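Local coordinates for protein putative phophotriesterase (Proteus mirabilis, PDB 3RHG) that binds two divalent metal ions, zinc among them, and probably hydrolyses ester bonds as a member of the phosphotriesterase family, at residues D16-N28 against F84-T96. Numbering follows the deposited sequence.
Sequences DMGLTLPHEHLFN and FKELGGKTIVDAT. With ZN (zinc ion), chain B.
The F84 ring is sandwiched between L21, whose CD1 lies over one face 3.8 Å from the ring centroid, and G89, whose CA sits above the centre of the opposite face. Glycine suits this place because a CB would collide with F84 CD2. T20 CA lies at the ring's edge. The H23 imidazole carries A95 CB over one face, 3.9 Å from its centroid; the small methyl packs against the ring, offset toward its rim, while NE2 binds the zinc and ND1 is bonded to N197 OD1. H25 is instead met at its edge: ND1 donates an almost straight bond (167°) exactly in the ring plane to T96 OG1, 2.8 Å away, which fixes the ring's rotation and aims NE2 at the zinc. D94 extends its carboxylate away from its own backbone N (chi1 174°), to the loop that follows H25. There OD1 takes L26 N at 2.8 Å through its anti lone pair, and weakly F27 N, while OD2 accepts T96 N in an Asx turn. On the same face of the sheet as D94, I92 meets L26, CD1 to CD1 at 3.8 Å, and both touch L81 of helix 74-86. At the other end T91 OG1 donates in the carbonyl plane to M17 O at 2.7 Å, tying down the entry to the strand. Between these groups the backbones pair in parallel, L21 N to T91 O and V93 N to L21 O, until a beta bulge shifts the register by one before E24 O receives A95 N. Strands 19-24 and 89-94 are the first two strands of the amidohydrolase (beta/alpha)8 barrel, and at the C-terminal end of the first lies the HxH motif, H23 and H25, which binds zinc from NE2 at 2.1 and 2.0 Å together with E166 and D294.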
ATOM      1  N   ASP A  16      -7.268 -33.881   3.603  1.00 25.71           N
ATOM      2  CA  ASP A  16      -7.117 -33.645   2.171  1.00 24.98           C
ATOM      3  C   ASP A  16      -7.274 -32.182   1.762  1.00 23.94           C
ATOM      4  O   ASP A  16      -7.194 -31.862   0.569  1.00 26.58           O
ATOM      5  CB  ASP A  16      -8.109 -34.507   1.385  1.00 27.36           C
ATOM      6  CG  ASP A  16      -7.844 -36.004   1.549  1.00 29.82           C
ATOM      7  OD1 ASP A  16      -6.656 -36.376   1.703  1.00 37.90           O
ATOM      8  OD2 ASP A  16      -8.809 -36.811   1.512  1.00 29.12           O
ATOM      9  N   MET A  17      -7.506 -31.294   2.727  1.00 22.21           N
ATOM     10  CA  MET A  17      -7.803 -29.894   2.372  1.00 19.33           C
ATOM     11  C   MET A  17      -6.588 -29.129   1.836  1.00 21.29           C
ATOM     12  O   MET A  17      -6.737 -28.210   1.028  1.00 21.02           O
ATOM     13  CB  MET A  17      -8.428 -29.170   3.549  1.00 19.47           C
ATOM     14  CG  MET A  17      -9.817 -29.683   3.855  1.00 19.46           C
ATOM     15  SD  MET A  17     -10.458 -28.980   5.404  1.00 21.48           S
ATOM     16  CE  MET A  17     -10.369 -27.224   5.056  1.00 24.31           C
ATOM     17  N   GLY A  18      -5.379 -29.521   2.241  1.00 20.39           N
ATOM     18  CA  GLY A  18      -4.194 -28.808   1.763  1.00 23.68           C
ATOM     19  C   GLY A  18      -4.213 -27.306   2.054  1.00 21.03           C
ATOM     20  O   GLY A  18      -4.847 -26.854   3.003  1.00 22.71           O
ATOM     21  N   LEU A  19      -3.469 -26.551   1.254  1.00 20.12           N
ATOM     22  CA  LEU A  19      -3.384 -25.105   1.406  0.50 18.96           C
ATOM     23  C   LEU A  19      -4.773 -24.515   1.212  1.00 19.67           C
ATOM     24  O   LEU A  19      -5.392 -24.691   0.145  1.00 20.71           O
ATOM     25  CB  LEU A  19      -2.398 -24.533   0.387  0.50 18.65           C
ATOM     26  CG  LEU A  19      -2.180 -23.020   0.308  0.50 20.10           C
ATOM     27  CD1 LEU A  19      -1.715 -22.471   1.657  0.50 27.33           C
ATOM     28  CD2 LEU A  19      -1.173 -22.699  -0.806  0.50 16.28           C
ATOM     29  N   THR A  20      -5.248 -23.807   2.240  1.00 18.83           N
ATOM     30  CA  THR A  20      -6.643 -23.384   2.322  1.00 20.08           C
ATOM     31  C   THR A  20      -6.720 -21.900   2.670  1.00 18.14           C
ATOM     32  O   THR A  20      -6.002 -21.416   3.548  1.00 20.72           O
ATOM     33  CB  THR A  20      -7.359 -24.171   3.433  1.00 18.94           C
ATOM     34  OG1 THR A  20      -7.385 -25.560   3.076  1.00 21.23           O
ATOM     35  CG2 THR A  20      -8.826 -23.710   3.585  1.00 19.60           C
ATOM     36  N   LEU A  21      -7.628 -21.193   2.004  1.00 17.00           N
ATOM     37  CA  LEU A  21      -7.937 -19.784   2.323  1.00 16.24           C
ATOM     38  C   LEU A  21      -9.351 -19.757   2.893  1.00 17.09           C
ATOM     39  O   LEU A  21     -10.323 -20.030   2.179  1.00 19.47           O
ATOM     40  CB  LEU A  21      -7.872 -18.931   1.067  1.00 18.80           C
ATOM     41  CG  LEU A  21      -6.488 -18.782   0.423  1.00 18.53           C
ATOM     42  CD1 LEU A  21      -6.613 -18.039  -0.946  1.00 20.25           C
ATOM     43  CD2 LEU A  21      -5.570 -18.041   1.382  1.00 21.93           C
ATOM     44  N   PRO A  22      -9.470 -19.440   4.183  1.00 16.63           N
ATOM     45  CA  PRO A  22     -10.759 -19.576   4.895  1.00 16.81           C
ATOM     46  C   PRO A  22     -11.723 -18.407   4.769  1.00 15.84           C
ATOM     47  O   PRO A  22     -12.860 -18.502   5.262  1.00 17.70           O
ATOM     48  CB  PRO A  22     -10.327 -19.756   6.366  1.00 17.37           C
ATOM     49  CG  PRO A  22      -9.049 -18.936   6.445  1.00 19.03           C
ATOM     50  CD  PRO A  22      -8.350 -19.164   5.099  1.00 17.37           C
ATOM     51  N   HIS A  23     -11.295 -17.299   4.173  1.00 16.56           N
ATOM     52  CA  HIS A  23     -12.242 -16.172   4.070  1.00 16.01           C
ATOM     53  C   HIS A  23     -11.972 -15.340   2.818  1.00 15.55           C
ATOM     54  O   HIS A  23     -11.089 -14.471   2.825  1.00 16.86           O
ATOM     55  CB  HIS A  23     -12.209 -15.256   5.309  1.00 17.84           C
ATOM     56  CG  HIS A  23     -13.253 -14.163   5.279  1.00 19.32           C
ATOM     57  ND1 HIS A  23     -14.305 -14.098   6.172  1.00 19.03           N
ATOM     58  CD2 HIS A  23     -13.401 -13.099   4.448  1.00 17.94           C
ATOM     59  CE1 HIS A  23     -15.053 -13.038   5.900  1.00 21.10           C
ATOM     60  NE2 HIS A  23     -14.531 -12.413   4.854  1.00 18.06           N
ATOM     61  N   GLU A  24     -12.731 -15.614   1.757  1.00 18.31           N
ATOM     62  CA  GLU A  24     -12.572 -14.909   0.478  1.00 17.54           C
ATOM     63  C   GLU A  24     -13.958 -14.674  -0.093  1.00 17.30           C
ATOM     64  O   GLU A  24     -14.930 -15.228   0.413  1.00 17.69           O
ATOM     65  CB  GLU A  24     -11.742 -15.777  -0.505  1.00 18.75           C
ATOM     66  CG  GLU A  24     -10.392 -16.188   0.034  1.00 17.80           C
ATOM     67  CD  GLU A  24      -9.466 -15.016   0.237  1.00 19.01           C
ATOM     68  OE1 GLU A  24      -9.702 -13.910  -0.337  1.00 18.28           O
ATOM     69  OE2 GLU A  24      -8.488 -15.192   0.988  1.00 19.34           O
ATOM     70  N   HIS A  25     -14.050 -13.860  -1.139  1.00 18.58           N
ATOM     71  CA  HIS A  25     -15.284 -13.784  -1.913  1.00 17.07           C
ATOM     72  C   HIS A  25     -14.977 -14.034  -3.362  1.00 18.40           C
ATOM     73  O   HIS A  25     -14.259 -13.261  -3.972  1.00 20.61           O
ATOM     74  CB  HIS A  25     -16.010 -12.447  -1.699  1.00 17.66           C
ATOM     75  CG  HIS A  25     -16.282 -12.186  -0.252  1.00 16.47           C
ATOM     76  ND1 HIS A  25     -17.417 -12.641   0.379  1.00 18.42           N
ATOM     77  CD2 HIS A  25     -15.515 -11.617   0.711  1.00 18.14           C
ATOM     78  CE1 HIS A  25     -17.369 -12.320   1.660  1.00 17.13           C
ATOM     79  NE2 HIS A  25     -16.228 -11.689   1.888  1.00 17.48           N
ATOM     80  N   LEU A  26     -15.469 -15.152  -3.887  1.00 20.38           N
ATOM     81  CA  LEU A  26     -15.326 -15.430  -5.319  1.00 20.31           C
ATOM     82  C   LEU A  26     -16.369 -14.670  -6.125  1.00 20.50           C
ATOM     83  O   LEU A  26     -16.024 -14.019  -7.109  1.00 22.32           O
ATOM     84  CB  LEU A  26     -15.423 -16.930  -5.623  1.00 21.85           C
ATOM     85  CG  LEU A  26     -14.127 -17.703  -5.327  1.00 21.09           C
ATOM     86  CD1 LEU A  26     -13.766 -17.578  -3.839  1.00 25.85           C
ATOM     87  CD2 LEU A  26     -14.232 -19.176  -5.762  1.00 23.96           C
ATOM     88  N   PHE A  27     -17.630 -14.778  -5.700  1.00 20.60           N
ATOM     89  CA  PHE A  27     -18.756 -14.112  -6.355  1.00 20.26           C
ATOM     90  C   PHE A  27     -19.550 -13.333  -5.316  1.00 22.19           C
ATOM     91  O   PHE A  27     -20.088 -13.898  -4.349  1.00 23.50           O
ATOM     92  CB  PHE A  27     -19.640 -15.130  -7.086  1.00 21.14           C
ATOM     93  CG  PHE A  27     -18.885 -15.931  -8.116  1.00 22.63           C
ATOM     94  CD1 PHE A  27     -18.574 -15.366  -9.355  1.00 26.20           C
ATOM     95  CD2 PHE A  27     -18.462 -17.232  -7.850  1.00 24.11           C
ATOM     96  CE1 PHE A  27     -17.853 -16.066 -10.302  1.00 26.00           C
ATOM     97  CE2 PHE A  27     -17.737 -17.945  -8.797  1.00 24.64           C
ATOM     98  CZ  PHE A  27     -17.427 -17.365 -10.025  1.00 25.72           C
ATOM     99  N   ASN A  28     -19.565 -12.017  -5.497  1.00 22.46           N
ATOM    100  CA  ASN A  28     -20.316 -11.127  -4.650  1.00 21.54           C
ATOM    101  C   ASN A  28     -20.693  -9.918  -5.485  1.00 21.48           C
ATOM    102  O   ASN A  28     -20.105  -9.674  -6.539  1.00 23.04           O
ATOM    103  CB  ASN A  28     -19.528 -10.743  -3.380  1.00 19.24           C
ATOM    104  CG  ASN A  28     -18.288  -9.884  -3.675  1.00 21.12           C
ATOM    105  OD1 ASN A  28     -17.560 -10.116  -4.644  1.00 24.17           O
ATOM    106  ND2 ASN A  28     -18.055  -8.888  -2.835  1.00 22.55           N
ATOM    107  N   PHE A  84      -3.525 -19.045  -7.216  1.00 28.80           N
ATOM    108  CA  PHE A  84      -3.562 -19.793  -5.965  1.00 25.49           C
ATOM    109  C   PHE A  84      -3.253 -21.261  -6.243  1.00 24.93           C
ATOM    110  O   PHE A  84      -2.429 -21.889  -5.555  1.00 25.49           O
ATOM    111  CB  PHE A  84      -4.952 -19.628  -5.335  1.00 25.35           C
ATOM    112  CG  PHE A  84      -5.161 -20.413  -4.073  1.00 25.37           C
ATOM    113  CD1 PHE A  84      -4.353 -20.214  -2.948  1.00 24.83           C
ATOM    114  CD2 PHE A  84      -6.246 -21.289  -3.974  1.00 21.77           C
ATOM    115  CE1 PHE A  84      -4.604 -20.920  -1.767  1.00 25.62           C
ATOM    116  CE2 PHE A  84      -6.499 -21.993  -2.823  1.00 24.26           C
ATOM    117  CZ  PHE A  84      -5.680 -21.818  -1.713  1.00 22.64           C
ATOM    118  N   LYS A  85      -3.888 -21.802  -7.281  1.00 25.15           N
ATOM    119  CA  LYS A  85      -3.704 -23.202  -7.617  1.00 27.67           C
ATOM    120  C   LYS A  85      -2.237 -23.478  -7.943  1.00 28.69           C
ATOM    121  O   LYS A  85      -1.688 -24.496  -7.510  1.00 28.52           O
ATOM    122  CB  LYS A  85      -4.634 -23.571  -8.780  1.00 31.03           C
ATOM    123  CG  LYS A  85      -4.663 -25.033  -9.164  1.00 33.14           C
ATOM    124  CD  LYS A  85      -5.767 -25.277 -10.183  1.00 38.86           C
ATOM    125  CE  LYS A  85      -5.478 -26.481 -11.044  1.00 44.70           C
ATOM    126  NZ  LYS A  85      -6.588 -26.718 -12.016  1.00 43.43           N
ATOM    127  N   GLU A  86      -1.573 -22.585  -8.662  1.00 28.70           N
ATOM    128  CA  GLU A  86      -0.168 -22.789  -9.022  1.00 33.21           C
ATOM    129  C   GLU A  86       0.761 -22.949  -7.852  1.00 32.56           C
ATOM    130  O   GLU A  86       1.789 -23.525  -7.989  1.00 38.33           O
ATOM    131  CB  GLU A  86       0.381 -21.634  -9.850  1.00 40.10           C
ATOM    132  CG  GLU A  86      -0.122 -21.527 -11.216  1.00 54.46           C
ATOM    133  CD  GLU A  86       0.169 -20.163 -11.855  1.00 66.22           C
ATOM    134  OE1 GLU A  86       1.014 -19.409 -11.323  1.00 70.91           O
ATOM    135  OE2 GLU A  86      -0.467 -19.854 -12.890  1.00 73.04           O
ATOM    136  N   LEU A  87       0.393 -22.403  -6.707  1.00 34.54           N
ATOM    137  CA  LEU A  87       1.211 -22.410  -5.495  1.00 34.34           C
ATOM    138  C   LEU A  87       0.891 -23.620  -4.630  1.00 34.09           C
ATOM    139  O   LEU A  87       1.410 -23.765  -3.514  1.00 36.72           O
ATOM    140  CB  LEU A  87       0.934 -21.144  -4.676  1.00 38.81           C
ATOM    141  CG  LEU A  87       1.285 -19.852  -5.409  1.00 44.41           C
ATOM    142  CD1 LEU A  87       0.725 -18.656  -4.663  1.00 43.41           C
ATOM    143  CD2 LEU A  87       2.801 -19.734  -5.600  1.00 52.69           C
ATOM    144  N   GLY A  88       0.000 -24.462  -5.139  1.00 29.14           N
ATOM    145  CA  GLY A  88      -0.462 -25.634  -4.404  1.00 31.10           C
ATOM    146  C   GLY A  88      -1.759 -25.384  -3.663  1.00 25.55           C
ATOM    147  O   GLY A  88      -2.173 -26.192  -2.833  1.00 28.31           O
ATOM    148  N   GLY A  89      -2.412 -24.267  -3.951  1.00 24.20           N
ATOM    149  CA  GLY A  89      -3.704 -23.980  -3.308  1.00 24.41           C
ATOM    150  C   GLY A  89      -4.701 -25.078  -3.630  1.00 23.77           C
ATOM    151  O   GLY A  89      -4.824 -25.486  -4.802  1.00 27.95           O
ATOM    152  N   LYS A  90      -5.412 -25.569  -2.611  1.00 21.37           N
ATOM    153  CA  LYS A  90      -6.338 -26.699  -2.805  1.00 21.21           C
ATOM    154  C   LYS A  90      -7.774 -26.390  -2.409  1.00 22.09           C
ATOM    155  O   LYS A  90      -8.710 -26.989  -2.943  1.00 23.28           O
ATOM    156  CB  LYS A  90      -5.849 -27.970  -2.062  1.00 24.32           C
ATOM    157  CG  LYS A  90      -4.426 -28.403  -2.364  1.00 35.87           C
ATOM    158  CD  LYS A  90      -4.279 -29.040  -3.734  1.00 44.83           C
ATOM    159  CE  LYS A  90      -2.885 -29.667  -3.895  1.00 48.88           C
ATOM    160  NZ  LYS A  90      -2.405 -29.707  -5.303  1.00 50.41           N
ATOM    161  N   THR A  91      -7.953 -25.478  -1.457  1.00 20.49           N
ATOM    162  CA  THR A  91      -9.276 -25.222  -0.898  1.00 21.48           C
ATOM    163  C   THR A  91      -9.474 -23.729  -0.681  1.00 20.77           C
ATOM    164  O   THR A  91      -8.577 -23.051  -0.168  1.00 20.09           O
ATOM    165  CB  THR A  91      -9.452 -25.973   0.445  1.00 19.47           C
ATOM    166  OG1 THR A  91      -9.196 -27.384   0.252  1.00 20.96           O
ATOM    167  CG2 THR A  91     -10.865 -25.767   1.021  1.00 20.37           C
ATOM    168  N   ILE A  92     -10.660 -23.230  -1.044  1.00 18.51           N
ATOM    169  CA  ILE A  92     -10.992 -21.821  -0.829  1.00 16.80           C
ATOM    170  C   ILE A  92     -12.427 -21.697  -0.339  1.00 17.50           C
ATOM    171  O   ILE A  92     -13.311 -22.433  -0.809  1.00 19.81           O
ATOM    172  CB  ILE A  92     -10.732 -20.962  -2.120  1.00 19.12           C
ATOM    173  CG1 ILE A  92     -10.838 -19.456  -1.818  1.00 20.72           C
ATOM    174  CG2 ILE A  92     -11.663 -21.373  -3.257  1.00 22.13           C
ATOM    175  CD1 ILE A  92     -10.239 -18.576  -2.937  1.00 21.86           C
ATOM    176  N   VAL A  93     -12.650 -20.819   0.639  1.00 21.04           N
ATOM    177  CA  VAL A  93     -13.991 -20.602   1.192  1.00 17.40           C
ATOM    178  C   VAL A  93     -14.542 -19.273   0.705  1.00 16.14           C
ATOM    179  O   VAL A  93     -13.915 -18.237   0.896  1.00 18.78           O
ATOM    180  CB  VAL A  93     -13.976 -20.568   2.746  1.00 18.21           C
ATOM    181  CG1 VAL A  93     -15.388 -20.326   3.324  1.00 20.44           C
ATOM    182  CG2 VAL A  93     -13.400 -21.858   3.310  1.00 19.57           C
ATOM    183  N   ASP A  94     -15.703 -19.327   0.065  1.00 17.55           N
ATOM    184  CA  ASP A  94     -16.423 -18.115  -0.303  1.00 18.57           C
ATOM    185  C   ASP A  94     -17.346 -17.771   0.866  1.00 16.85           C
ATOM    186  O   ASP A  94     -18.267 -18.539   1.163  1.00 19.34           O
ATOM    187  CB  ASP A  94     -17.251 -18.356  -1.563  1.00 18.33           C
ATOM    188  CG  ASP A  94     -18.126 -17.172  -1.916  1.00 20.63           C
ATOM    189  OD1 ASP A  94     -17.647 -16.264  -2.600  1.00 24.85           O
ATOM    190  OD2 ASP A  94     -19.313 -17.172  -1.530  1.00 25.92           O
ATOM    191  N   ALA A  95     -17.088 -16.639   1.519  1.00 17.92           N
ATOM    192  CA  ALA A  95     -17.807 -16.221   2.730  1.00 15.39           C
ATOM    193  C   ALA A  95     -19.014 -15.332   2.405  1.00 19.26           C
ATOM    194  O   ALA A  95     -19.547 -14.648   3.289  1.00 19.41           O
ATOM    195  CB  ALA A  95     -16.855 -15.510   3.700  1.00 17.24           C
ATOM    196  N   THR A  96     -19.471 -15.379   1.150  1.00 18.18           N
ATOM    197  CA  THR A  96     -20.639 -14.609   0.734  1.00 18.60           C
ATOM    198  C   THR A  96     -21.882 -15.403   1.119  1.00 16.81           C
ATOM    199  O   THR A  96     -22.365 -16.231   0.338  1.00 18.74           O
ATOM    200  CB  THR A  96     -20.614 -14.363  -0.796  1.00 19.65           C
ATOM    201  OG1 THR A  96     -19.293 -13.952  -1.193  1.00 19.44           O
ATOM    202  CG2 THR A  96     -21.625 -13.266  -1.190  1.00 21.21           C
TER
HETATM  203 ZN    ZN B 367     -15.561 -11.084   3.668  1.00 21.10          ZN
HETATM  204  O   HOH W   1      -1.704 -27.844  -0.667  1.00 31.90           O
HETATM  205  O   HOH W   2     -20.825 -16.425  -3.944  1.00 22.08           O